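Local coordinates for protein 6-phospho-beta-d glycosidase (Streptococcus pyogenes, PDB 5FOO) that probably hydrolyses 6-phospho-beta-glucosides as a family 1 glycoside hydrolase, and binds the glucose 6-phosphate-like probe 6-phosphocyclophellitol in its pocket, at residues A206-P211 with R290-G295; T221-T226 with D250-A255; G330-V335 with L393-T398; I351-H356 with I360-S365. The protein carries 1 engineered substitution. One frame throughout, in Å; residues are numbered along the deposited sequence.

Contact 1 of 4, residues A206-P211 with R290-G295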
# COMPACT_ATOMS: atom_id res chain seq x y z
N ALA A 206 -14.23 -12.88 -8.42
CA ALA A 206 -14.78 -13.67 -7.33
C ALA A 206 -15.70 -12.81 -6.47
O ALA A 206 -16.74 -13.28 -6.04
CB ALA A 206 -13.70 -14.34 -6.49
N TYR A 207 -15.34 -11.52 -6.31
CA TYR A 207 -16.10 -10.64 -5.47
C TYR A 207 -17.49 -10.47 -6.12
O TYR A 207 -18.52 -10.53 -5.43
CB TYR A 207 -15.41 -9.26 -5.31
CG TYR A 207 -16.27 -8.29 -4.52
CD1 TYR A 207 -16.48 -8.53 -3.19
CD2 TYR A 207 -16.92 -7.19 -5.13
CE1 TYR A 207 -17.29 -7.70 -2.43
CE2 TYR A 207 -17.74 -6.35 -4.38
CZ TYR A 207 -17.94 -6.64 -3.03
OH TYR A 207 -18.70 -5.89 -2.18
N ARG A 208 -17.48 -10.24 -7.44
CA ARG A 208 -18.71 -9.89 -8.17
C ARG A 208 -19.68 -11.05 -8.40
O ARG A 208 -20.88 -10.82 -8.46
CB ARG A 208 -18.40 -9.17 -9.45
CG ARG A 208 -17.75 -7.86 -9.14
CD ARG A 208 -17.47 -7.12 -10.40
NE ARG A 208 -16.91 -5.81 -10.18
CZ ARG A 208 -16.02 -5.23 -11.01
NH1 ARG A 208 -15.65 -5.82 -12.14
NH2 ARG A 208 -15.55 -4.03 -10.73
N ARG A 209 -19.17 -12.26 -8.37
CA ARG A 209 -19.97 -13.45 -8.30
C ARG A 209 -20.54 -13.78 -6.94
O ARG A 209 -21.34 -14.71 -6.87
CB ARG A 209 -19.13 -14.64 -8.73
CG ARG A 209 -18.89 -14.62 -10.21
CD ARG A 209 -17.88 -15.69 -10.58
NE ARG A 209 -17.83 -15.98 -12.01
CZ ARG A 209 -17.01 -16.89 -12.56
NH1 ARG A 209 -16.14 -17.56 -11.82
NH2 ARG A 209 -17.05 -17.11 -13.87
N GLY A 210 -20.15 -13.12 -5.86
CA GLY A 210 -20.72 -13.48 -4.56
C GLY A 210 -22.24 -13.13 -4.47
O GLY A 210 -22.80 -12.37 -5.30
N PRO A 211 -22.91 -13.67 -3.45
CA PRO A 211 -24.33 -13.35 -3.26
C PRO A 211 -24.55 -11.87 -3.31
O PRO A 211 -23.69 -11.08 -2.87
CB PRO A 211 -24.63 -13.92 -1.89
CG PRO A 211 -23.63 -15.02 -1.67
CD PRO A 211 -22.43 -14.74 -2.54
N ARG A 290 -12.09 -5.37 -13.96
CA ARG A 290 -11.32 -4.16 -13.67
C ARG A 290 -11.89 -3.44 -12.40
O ARG A 290 -12.99 -3.72 -11.94
CB ARG A 290 -11.37 -3.23 -14.89
CG ARG A 290 -10.97 -3.88 -16.21
CD ARG A 290 -11.35 -3.01 -17.44
NE ARG A 290 -12.83 -2.90 -17.56
CZ ARG A 290 -13.56 -1.80 -17.39
NH1 ARG A 290 -12.98 -0.61 -17.15
NH2 ARG A 290 -14.89 -1.88 -17.50
N VAL A 291 -11.13 -2.52 -11.84
CA VAL A 291 -11.46 -1.95 -10.54
C VAL A 291 -12.68 -1.03 -10.59
O VAL A 291 -12.93 -0.44 -11.60
CB VAL A 291 -10.27 -1.17 -9.96
CG1 VAL A 291 -9.03 -2.08 -9.79
CG2 VAL A 291 -9.98 0.09 -10.77
N ASP A 292 -13.41 -0.89 -9.49
CA ASP A 292 -14.48 0.19 -9.33
C ASP A 292 -13.83 1.51 -8.97
O ASP A 292 -14.31 2.59 -9.30
CB ASP A 292 -15.40 -0.20 -8.17
CG ASP A 292 -16.11 -1.47 -8.45
OD1 ASP A 292 -16.65 -1.47 -9.55
OD2 ASP A 292 -16.14 -2.46 -7.66
N TYR A 293 -12.71 1.42 -8.28
CA TYR A 293 -12.02 2.57 -7.76
C TYR A 293 -10.58 2.21 -7.35
O TYR A 293 -10.20 1.03 -7.39
CB TYR A 293 -12.81 3.21 -6.61
CG TYR A 293 -13.10 2.44 -5.37
CD1 TYR A 293 -12.63 1.18 -5.13
CD2 TYR A 293 -13.87 3.05 -4.36
CE1 TYR A 293 -12.90 0.52 -3.97
CE2 TYR A 293 -14.17 2.38 -3.20
CZ TYR A 293 -13.64 1.14 -2.99
OH TYR A 293 -13.92 0.47 -1.83
N LEU A 294 -9.78 3.21 -7.02
CA LEU A 294 -8.37 2.98 -6.66
C LEU A 294 -8.03 3.64 -5.38
O LEU A 294 -8.56 4.73 -5.04
CB LEU A 294 -7.42 3.53 -7.69
CG LEU A 294 -7.36 2.76 -9.00
CD1 LEU A 294 -6.66 3.65 -10.02
CD2 LEU A 294 -6.73 1.38 -8.92
N GLY A 295 -7.09 3.03 -4.69
CA GLY A 295 -6.28 3.79 -3.76
C GLY A 295 -4.97 4.10 -4.42
O GLY A 295 -4.39 3.23 -5.13
O HOH W 1 -14.63 -4.39 -14.60
O HOH W 2 -17.73 -4.59 -7.87
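The guanidinium of Arg208 presents its edge to the bend at Arg290 to Asp292, with NH2 doing most of the work. NH2 donates to the carbonyl O of Arg290 at 2.8 Å; the bond is bent at the hydrogen (142°), although the nitrogen lies nearly along the C=O axis. The same NH2 is 3.0 Å from Asp292 OD1, a salt bridge whose hydrogen bond is weak, strongly bent at the hydrogen; the guanidinium and carboxylate planes stand 54° apart. Arg208 reaches this far because its chain is extended from CG to NE (chi2 -179°), while the Asp292 carboxylate approaches from the opposite direction. The residues belong to a TIM barrel: Arg208 lies in the last turn of helix 186-208, and the loop with Asp292 leads into barrel strand 293-297, so the contact lies at the N-terminal ends of the strands, away from the ligand pocket. Two waters bridge the segments. One accepts from Arg208 NH1 at 3.0 Å and from the backbone N of Arg290 at 2.8 Å. The other accepts from Arg208 NE at 2.7 Å and donates to Asp292 OD2 at 2.7 Å, sitting at the edge of the Tyr207 ring. Asp292 OD2 also receives the backbone N-H of Ile219 on the neighbouring strand, a second hold on the carboxylate; Arg290 sends its own guanidinium elsewhere, to the carbonyl O of Val257.

Contact 2 of 4, residues T221-T226 with D250-A255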
# COMPACT_ATOMS: atom_id res chain seq x y z
N THR A 221 -7.85 -1.74 -6.11
CA THR A 221 -6.49 -2.10 -5.71
C THR A 221 -5.80 -0.82 -5.29
O THR A 221 -6.33 0.25 -5.51
CB THR A 221 -5.77 -2.91 -6.81
OG1 THR A 221 -4.58 -3.49 -6.26
CG2 THR A 221 -5.41 -2.00 -8.03
N ILE A 222 -4.65 -0.93 -4.61
CA ILE A 222 -3.91 0.23 -4.13
C ILE A 222 -2.59 0.28 -4.87
O ILE A 222 -1.75 -0.62 -4.75
CB ILE A 222 -3.70 0.18 -2.60
CG1 ILE A 222 -5.04 0.17 -1.85
CG2 ILE A 222 -2.85 1.34 -2.12
CD1 ILE A 222 -4.92 -0.38 -0.44
N LEU A 223 -2.41 1.34 -5.62
CA LEU A 223 -1.31 1.47 -6.55
C LEU A 223 -0.53 2.75 -6.29
O LEU A 223 -0.89 3.47 -5.39
CB LEU A 223 -1.79 1.41 -7.99
CG LEU A 223 -2.56 0.18 -8.42
CD1 LEU A 223 -2.92 0.29 -9.88
CD2 LEU A 223 -1.80 -1.11 -8.17
N ASN A 224 0.60 2.94 -7.00
CA ASN A 224 1.39 4.21 -7.02
C ASN A 224 1.19 4.88 -8.37
O ASN A 224 1.26 4.25 -9.46
CB ASN A 224 2.86 3.94 -6.84
CG ASN A 224 3.30 3.96 -5.35
OD1 ASN A 224 3.65 5.03 -4.80
ND2 ASN A 224 3.35 2.75 -4.71
N LEU A 225 0.92 6.16 -8.34
CA LEU A 225 0.94 6.91 -9.57
C LEU A 225 1.99 8.04 -9.45
O LEU A 225 1.93 9.03 -10.16
CB LEU A 225 -0.48 7.40 -9.88
CG LEU A 225 -1.04 7.65 -11.28
CD1 LEU A 225 -0.76 6.58 -12.32
CD2 LEU A 225 -2.54 7.80 -11.13
N THR A 226 2.96 7.86 -8.56
CA THR A 226 4.05 8.85 -8.37
C THR A 226 4.73 9.18 -9.72
O THR A 226 5.12 8.28 -10.39
CB THR A 226 5.04 8.33 -7.34
OG1 THR A 226 4.35 8.06 -6.10
CG2 THR A 226 6.22 9.35 -7.08
N ASP A 250 2.38 2.46 -15.28
CA ASP A 250 1.43 2.01 -16.30
C ASP A 250 1.06 0.56 -16.25
O ASP A 250 -0.12 0.24 -16.49
CB ASP A 250 1.90 2.34 -17.67
CG ASP A 250 2.00 3.80 -17.93
OD1 ASP A 250 1.85 4.65 -17.01
OD2 ASP A 250 2.30 4.10 -19.07
N LEU A 251 2.01 -0.33 -15.95
CA LEU A 251 1.76 -1.78 -15.97
C LEU A 251 0.49 -2.04 -15.12
O LEU A 251 -0.50 -2.55 -15.59
CB LEU A 251 2.97 -2.55 -15.42
CG LEU A 251 3.00 -4.06 -15.61
CD1 LEU A 251 4.34 -4.67 -15.16
CD2 LEU A 251 1.90 -4.76 -14.83
N PHE A 252 0.54 -1.69 -13.85
CA PHE A 252 -0.57 -2.06 -12.97
C PHE A 252 -1.81 -1.14 -13.17
O PHE A 252 -2.93 -1.62 -12.98
CB PHE A 252 -0.15 -2.13 -11.51
CG PHE A 252 0.66 -3.37 -11.16
CD1 PHE A 252 0.10 -4.62 -11.15
CD2 PHE A 252 2.02 -3.25 -10.82
CE1 PHE A 252 0.84 -5.77 -10.82
CE2 PHE A 252 2.79 -4.40 -10.53
CZ PHE A 252 2.19 -5.65 -10.51
N MET A 253 -1.61 0.14 -13.48
CA MET A 253 -2.73 1.06 -13.71
C MET A 253 -3.55 0.69 -14.94
O MET A 253 -4.75 0.65 -14.85
CB MET A 253 -2.30 2.50 -13.84
CG MET A 253 -1.94 3.15 -12.52
SD MET A 253 -3.36 3.48 -11.45
CE MET A 253 -4.20 4.73 -12.41
N GLU A 254 -2.87 0.39 -16.04
CA GLU A 254 -3.53 0.02 -17.28
C GLU A 254 -4.28 -1.26 -17.06
O GLU A 254 -5.40 -1.35 -17.50
CB GLU A 254 -2.57 -0.09 -18.47
CG GLU A 254 -2.02 1.24 -18.97
CD GLU A 254 -3.11 2.19 -19.41
OE1 GLU A 254 -4.13 1.73 -19.98
OE2 GLU A 254 -2.94 3.40 -19.19
N ALA A 255 -3.67 -2.25 -16.42
CA ALA A 255 -4.37 -3.48 -16.12
C ALA A 255 -5.57 -3.30 -15.15
O ALA A 255 -6.64 -3.83 -15.40
CB ALA A 255 -3.44 -4.51 -15.56
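Leu223 of barrel strand 218-224 pushes its two methyls against helix 235-258, the helix that follows this strand in the beta-alpha unit of the TIM barrel. CD1 lies 3.6 Å from Met253 SD and equally close to the carbonyl O of Phe252, while CD2 rests 3.9 Å from Phe252 CB. The strand side chain thus fits between two successive helix residues, crossing Phe252 at about a right angle and Met253 more obliquely. Leu225, beyond the strand, meets the same methionine across its length: its CD1 is 3.6 Å from Met253 CG, and its CD2 is 3.7 Å from Met253 CE. Both bends in the methionine chain, at chi2 (-71°) and chi3 (-67°), curl the thioether back so that SD faces Leu223 and CE faces Leu225. Leu225 in turn has CG anti to its backbone N (chi1 -151°), which swings the branch round to the methionine. No hydrogen bond joins the segments, and all four touching residues are buried.

Further out, the Phe252 ring heads away from the strand to pack against Ala193, Leu196 and Ala197 of helix 186-208 and Met167 of helix 166-174, and Leu294 of strand 293-297 lies against Met253. On the barrel side of the strand, ND2 of Asn224 donates to OE2 of Glu165, a residue of the ligand pocket. Within the helix, Leu251 CD2 sits over the centre of the Phe252 ring, 4.0 Å above its plane.

Contact 3 of 4, residues G330-V335 with L393-T398. Engineered in segment 330-335: His331 (natural residue Arg).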
# COMPACT_ATOMS: atom_id res chain seq x y z
N GLY A 330 19.02 21.41 -4.75
CA GLY A 330 18.03 22.32 -4.19
C GLY A 330 16.72 21.62 -3.75
O GLY A 330 15.83 22.29 -3.28
N HIS A 331 16.62 20.29 -3.77
CA HIS A 331 15.35 19.64 -3.37
C HIS A 331 15.12 19.81 -1.88
O HIS A 331 16.09 19.93 -1.12
CB HIS A 331 15.28 18.15 -3.76
CG HIS A 331 16.31 17.30 -3.09
ND1 HIS A 331 17.57 17.12 -3.61
CD2 HIS A 331 16.28 16.60 -1.94
CE1 HIS A 331 18.28 16.37 -2.80
NE2 HIS A 331 17.52 16.04 -1.78
N ARG A 332 13.86 19.79 -1.46
CA ARG A 332 13.55 19.86 -0.02
C ARG A 332 13.62 18.43 0.48
O ARG A 332 13.22 17.54 -0.23
CB ARG A 332 12.15 20.43 0.23
CG ARG A 332 11.93 21.89 -0.18
CD ARG A 332 10.40 22.15 -0.22
NE ARG A 332 9.77 22.32 1.13
CZ ARG A 332 8.49 22.02 1.49
NH1 ARG A 332 7.59 21.49 0.65
NH2 ARG A 332 8.10 22.24 2.74
N MET A 333 14.09 18.20 1.69
CA MET A 333 14.39 16.84 2.13
C MET A 333 14.03 16.59 3.62
O MET A 333 14.02 17.51 4.49
CB MET A 333 15.87 16.54 1.84
CG MET A 333 16.22 15.06 1.83
SD MET A 333 18.01 14.77 2.06
CE MET A 333 18.33 15.71 3.54
N ASN A 334 13.66 15.34 3.88
CA ASN A 334 13.50 14.82 5.21
C ASN A 334 14.83 14.12 5.53
O ASN A 334 15.15 13.03 4.96
CB ASN A 334 12.35 13.82 5.22
CG ASN A 334 12.17 13.11 6.54
OD1 ASN A 334 13.00 13.23 7.45
ND2 ASN A 334 11.09 12.35 6.65
N VAL A 335 15.62 14.73 6.40
CA VAL A 335 17.01 14.20 6.67
C VAL A 335 17.04 12.81 7.27
O VAL A 335 17.79 11.99 6.78
CB VAL A 335 17.83 15.20 7.52
CG1 VAL A 335 19.18 14.62 8.00
CG2 VAL A 335 18.07 16.49 6.72
N LEU A 393 1.52 17.07 6.38
CA LEU A 393 0.13 16.64 6.00
C LEU A 393 -0.64 17.80 5.38
O LEU A 393 -1.23 17.67 4.32
CB LEU A 393 -0.62 16.02 7.18
CG LEU A 393 0.02 14.73 7.76
CD1 LEU A 393 -0.76 14.28 8.97
CD2 LEU A 393 0.21 13.59 6.79
N LYS A 394 -0.52 18.97 6.00
CA LYS A 394 -1.21 20.20 5.55
C LYS A 394 -0.84 20.54 4.13
O LYS A 394 -1.73 20.72 3.29
CB LYS A 394 -0.88 21.36 6.51
CG LYS A 394 -1.51 22.68 6.17
CD LYS A 394 -1.80 23.50 7.43
CE LYS A 394 -2.37 24.86 7.01
NZ LYS A 394 -3.09 25.59 8.09
N GLU A 395 0.45 20.58 3.81
CA GLU A 395 0.85 20.82 2.40
C GLU A 395 0.31 19.81 1.40
O GLU A 395 -0.04 20.19 0.28
CB GLU A 395 2.39 20.90 2.22
CG GLU A 395 3.01 22.12 2.91
CD GLU A 395 4.54 22.09 2.93
OE1 GLU A 395 5.17 21.49 2.02
OE2 GLU A 395 5.12 22.65 3.89
N HIS A 396 0.33 18.52 1.75
CA HIS A 396 -0.04 17.49 0.76
C HIS A 396 -1.57 17.60 0.51
O HIS A 396 -2.04 17.53 -0.65
CB HIS A 396 0.41 16.09 1.23
CG HIS A 396 1.87 15.83 1.00
ND1 HIS A 396 2.85 16.37 1.82
CD2 HIS A 396 2.52 15.15 0.04
CE1 HIS A 396 4.03 16.05 1.35
NE2 HIS A 396 3.87 15.30 0.28
N LEU A 397 -2.28 17.79 1.61
CA LEU A 397 -3.72 18.04 1.60
C LEU A 397 -4.09 19.28 0.84
O LEU A 397 -5.16 19.29 0.23
CB LEU A 397 -4.31 18.15 3.01
CG LEU A 397 -4.84 16.87 3.59
CD1 LEU A 397 -5.13 17.09 5.04
CD2 LEU A 397 -6.10 16.42 2.89
N THR A 398 -3.24 20.32 0.88
CA THR A 398 -3.51 21.54 0.13
C THR A 398 -3.46 21.22 -1.35
O THR A 398 -4.27 21.75 -2.16
CB THR A 398 -2.54 22.66 0.48
OG1 THR A 398 -2.68 22.98 1.87
CG2 THR A 398 -2.85 23.87 -0.30
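A bend at chi3 (77°) in Arg332 turns the NH1/NH2 edge of its guanidinium to Glu395, whose chain runs out straight beyond CG (chi2 171°) from helix 387-405. The two side chains arrive from opposite directions and meet end-on, NH1 and NH2 toward the two carboxylate oxygens, with the flat groups only 25° from coplanar. The grip is asymmetric. OE1 takes two donors, NH1 of Arg332 at 2.8 Å and NH2 of Arg332 at 3.1 Å, and both reach it on the syn side and near the guanidinium plane. OE2 accepts on its syn lone pair from Arg332 NH2 at 3.2 Å, a longer bond tilted somewhat out of that plane. Three hydrogen bonds inside one salt bridge hold the carboxylate against rotation, and a further donor, Gln391 NE2 one turn earlier in the helix, also binds OE2. The Glu395 side chain also touches Pro343, and Arg332 lies on Ile341 of the partner strand. The backbones stay well apart, the nearest CA atoms, those of Arg332 and Glu395, being 13.0 Å from each other, so this is a surface bridge between long side chains. What it joins is a two-stranded antiparallel hairpin, 332-334 with 339-341, in the long connection after barrel strand 293-297, to a TIM-barrel helix; the same hairpin supplies Lys337 and Trp339 to the ligand pocket.

Contact 4 of 4, residues I351-H356 with I360-S365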
# COMPACT_ATOMS: atom_id res chain seq x y z
N ILE A 351 -4.34 15.21 -11.51
CA ILE A 351 -4.53 15.60 -12.91
C ILE A 351 -4.40 14.38 -13.83
O ILE A 351 -5.12 14.26 -14.86
CB ILE A 351 -3.54 16.74 -13.27
CG1 ILE A 351 -3.84 18.01 -12.44
CG2 ILE A 351 -3.52 17.08 -14.77
CD1 ILE A 351 -5.24 18.54 -12.61
N LYS A 352 -3.49 13.47 -13.47
CA LYS A 352 -3.30 12.26 -14.27
C LYS A 352 -4.55 11.42 -14.21
O LYS A 352 -4.93 10.84 -15.19
CB LYS A 352 -2.12 11.45 -13.67
CG LYS A 352 -1.59 10.33 -14.53
CD LYS A 352 -0.54 10.83 -15.51
CE LYS A 352 -0.23 9.74 -16.55
NZ LYS A 352 0.69 10.25 -17.60
N MET A 353 -5.14 11.27 -13.02
CA MET A 353 -6.38 10.49 -12.84
C MET A 353 -7.50 11.10 -13.69
O MET A 353 -8.22 10.39 -14.43
CB MET A 353 -6.80 10.44 -11.38
CG MET A 353 -5.99 9.45 -10.55
SD MET A 353 -6.13 7.77 -11.20
CE MET A 353 -7.85 7.39 -11.17
N ARG A 354 -7.59 12.42 -13.60
CA ARG A 354 -8.58 13.19 -14.35
C ARG A 354 -8.50 12.96 -15.86
O ARG A 354 -9.53 12.76 -16.46
CB ARG A 354 -8.49 14.69 -14.06
CG ARG A 354 -9.77 15.46 -14.51
CD ARG A 354 -9.55 16.95 -14.44
NE ARG A 354 -8.53 17.28 -15.39
CZ ARG A 354 -7.91 18.45 -15.49
NH1 ARG A 354 -8.22 19.46 -14.69
NH2 ARG A 354 -6.95 18.61 -16.41
N ASP A 355 -7.29 12.96 -16.43
CA ASP A 355 -7.09 13.09 -17.87
C ASP A 355 -6.72 11.83 -18.54
O ASP A 355 -6.88 11.74 -19.75
CB ASP A 355 -6.04 14.14 -18.22
CG ASP A 355 -6.44 15.53 -17.81
OD1 ASP A 355 -7.62 15.75 -17.58
OD2 ASP A 355 -5.59 16.43 -17.73
N HIS A 356 -6.24 10.85 -17.79
CA HIS A 356 -5.76 9.62 -18.41
C HIS A 356 -6.44 8.38 -17.88
O HIS A 356 -6.34 7.28 -18.49
CB HIS A 356 -4.23 9.55 -18.28
CG HIS A 356 -3.53 10.65 -19.01
ND1 HIS A 356 -3.32 10.63 -20.37
CD2 HIS A 356 -3.03 11.83 -18.58
CE1 HIS A 356 -2.73 11.75 -20.76
NE2 HIS A 356 -2.54 12.50 -19.68
N ILE A 360 -11.98 7.99 -13.03
CA ILE A 360 -12.63 7.11 -12.09
C ILE A 360 -12.40 7.49 -10.58
O ILE A 360 -11.47 8.24 -10.23
CB ILE A 360 -12.22 5.65 -12.24
CG1 ILE A 360 -10.74 5.44 -11.99
CG2 ILE A 360 -12.64 5.08 -13.60
CD1 ILE A 360 -10.48 3.99 -11.68
N PRO A 361 -13.23 6.94 -9.70
CA PRO A 361 -12.98 7.34 -8.30
C PRO A 361 -11.67 6.82 -7.71
O PRO A 361 -11.27 5.68 -7.99
CB PRO A 361 -14.21 6.80 -7.53
CG PRO A 361 -15.22 6.43 -8.60
CD PRO A 361 -14.48 6.16 -9.86
N TRP A 362 -11.04 7.66 -6.90
CA TRP A 362 -9.80 7.26 -6.21
C TRP A 362 -9.67 8.04 -4.92
O TRP A 362 -10.27 9.10 -4.79
CB TRP A 362 -8.59 7.51 -7.14
CG TRP A 362 -8.34 8.97 -7.40
CD1 TRP A 362 -9.00 9.75 -8.32
CD2 TRP A 362 -7.38 9.83 -6.76
NE1 TRP A 362 -8.51 11.04 -8.28
CE2 TRP A 362 -7.52 11.11 -7.34
CE3 TRP A 362 -6.42 9.64 -5.76
CZ2 TRP A 362 -6.74 12.20 -6.95
CZ3 TRP A 362 -5.64 10.72 -5.36
CH2 TRP A 362 -5.80 11.99 -5.97
N PHE A 363 -8.94 7.50 -3.96
CA PHE A 363 -8.51 8.26 -2.78
C PHE A 363 -7.00 8.13 -2.47
O PHE A 363 -6.33 7.18 -2.87
CB PHE A 363 -9.32 7.88 -1.56
CG PHE A 363 -8.94 6.59 -0.91
CD1 PHE A 363 -9.06 5.39 -1.57
CD2 PHE A 363 -8.51 6.57 0.44
CE1 PHE A 363 -8.76 4.22 -0.91
CE2 PHE A 363 -8.19 5.40 1.07
CZ PHE A 363 -8.35 4.22 0.39
N LEU A 364 -6.46 9.11 -1.76
CA LEU A 364 -5.05 9.10 -1.44
C LEU A 364 -4.93 8.24 -0.22
O LEU A 364 -5.25 8.65 0.90
CB LEU A 364 -4.55 10.49 -1.17
CG LEU A 364 -3.06 10.69 -0.90
CD1 LEU A 364 -2.21 10.04 -1.97
CD2 LEU A 364 -2.76 12.18 -0.87
N SER A 365 -4.46 7.02 -0.45
CA SER A 365 -4.63 5.92 0.49
C SER A 365 -3.50 5.74 1.48
O SER A 365 -3.64 4.94 2.45
CB SER A 365 -4.88 4.60 -0.30
OG SER A 365 -4.03 4.56 -1.45
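Met353 lays its CG almost squarely over the five-membered ring of Trp362: the carbon is 3.7 Å from the ring centroid and only 8° off the normal, a CH-pi contact. Its SD stands above the same face but farther away, 4.8 Å from that centroid, a looser Met-aromatic contact. Successive bends at chi2 and chi3 of Met353 (-59° each) then carry CE toward the CB end of the indole, 3.6 Å from Ile360 CG1. Ile360 helps by holding CG1 between its backbone N and carbonyl carbon. Met353 belongs to helix 344-356 and Trp362 to strand 362-367, so a short turn brings an outer helix of the TIM barrel back onto the start of the next strand. Leu294 and Leu296 of the neighbouring strand, together with Met253 and Leu225, also touch Met353. The indole N-H is used on another partner, Ser408 OG, although Met353 CB passes 3.6 Å from Trp362 NE1. With no hydrogen bond across the segments, the contact rests on dispersion and the CH-pi contact of CG, with the more distant, polarisable sulfur probably adding a little.

Overall arrangement
From the N terminus, helix 186-208 opens the loop that contact 1 closes on the start of strand 293-297. Contact 2 nests inside it, pairing strand 218-224 with its following helix 235-258. Contact 1 is complete before strand 332-334 begins the loop that contact 3 closes on helix 387-405, and contact 4, between helix 344-356 and strand 362-367, nests within that one; no loops cross. Strands 218-224, 293-297 and 362-367 are consecutive in the barrel, so contacts 1, 2 and 4 join through backbone pairing and, between contacts 2 and 4, through Met253 and Met353. Contact 3 touches none of the others: its centre is about 34 Å from that of contact 1, though its nearest atoms come within about 5 Å of contact 4.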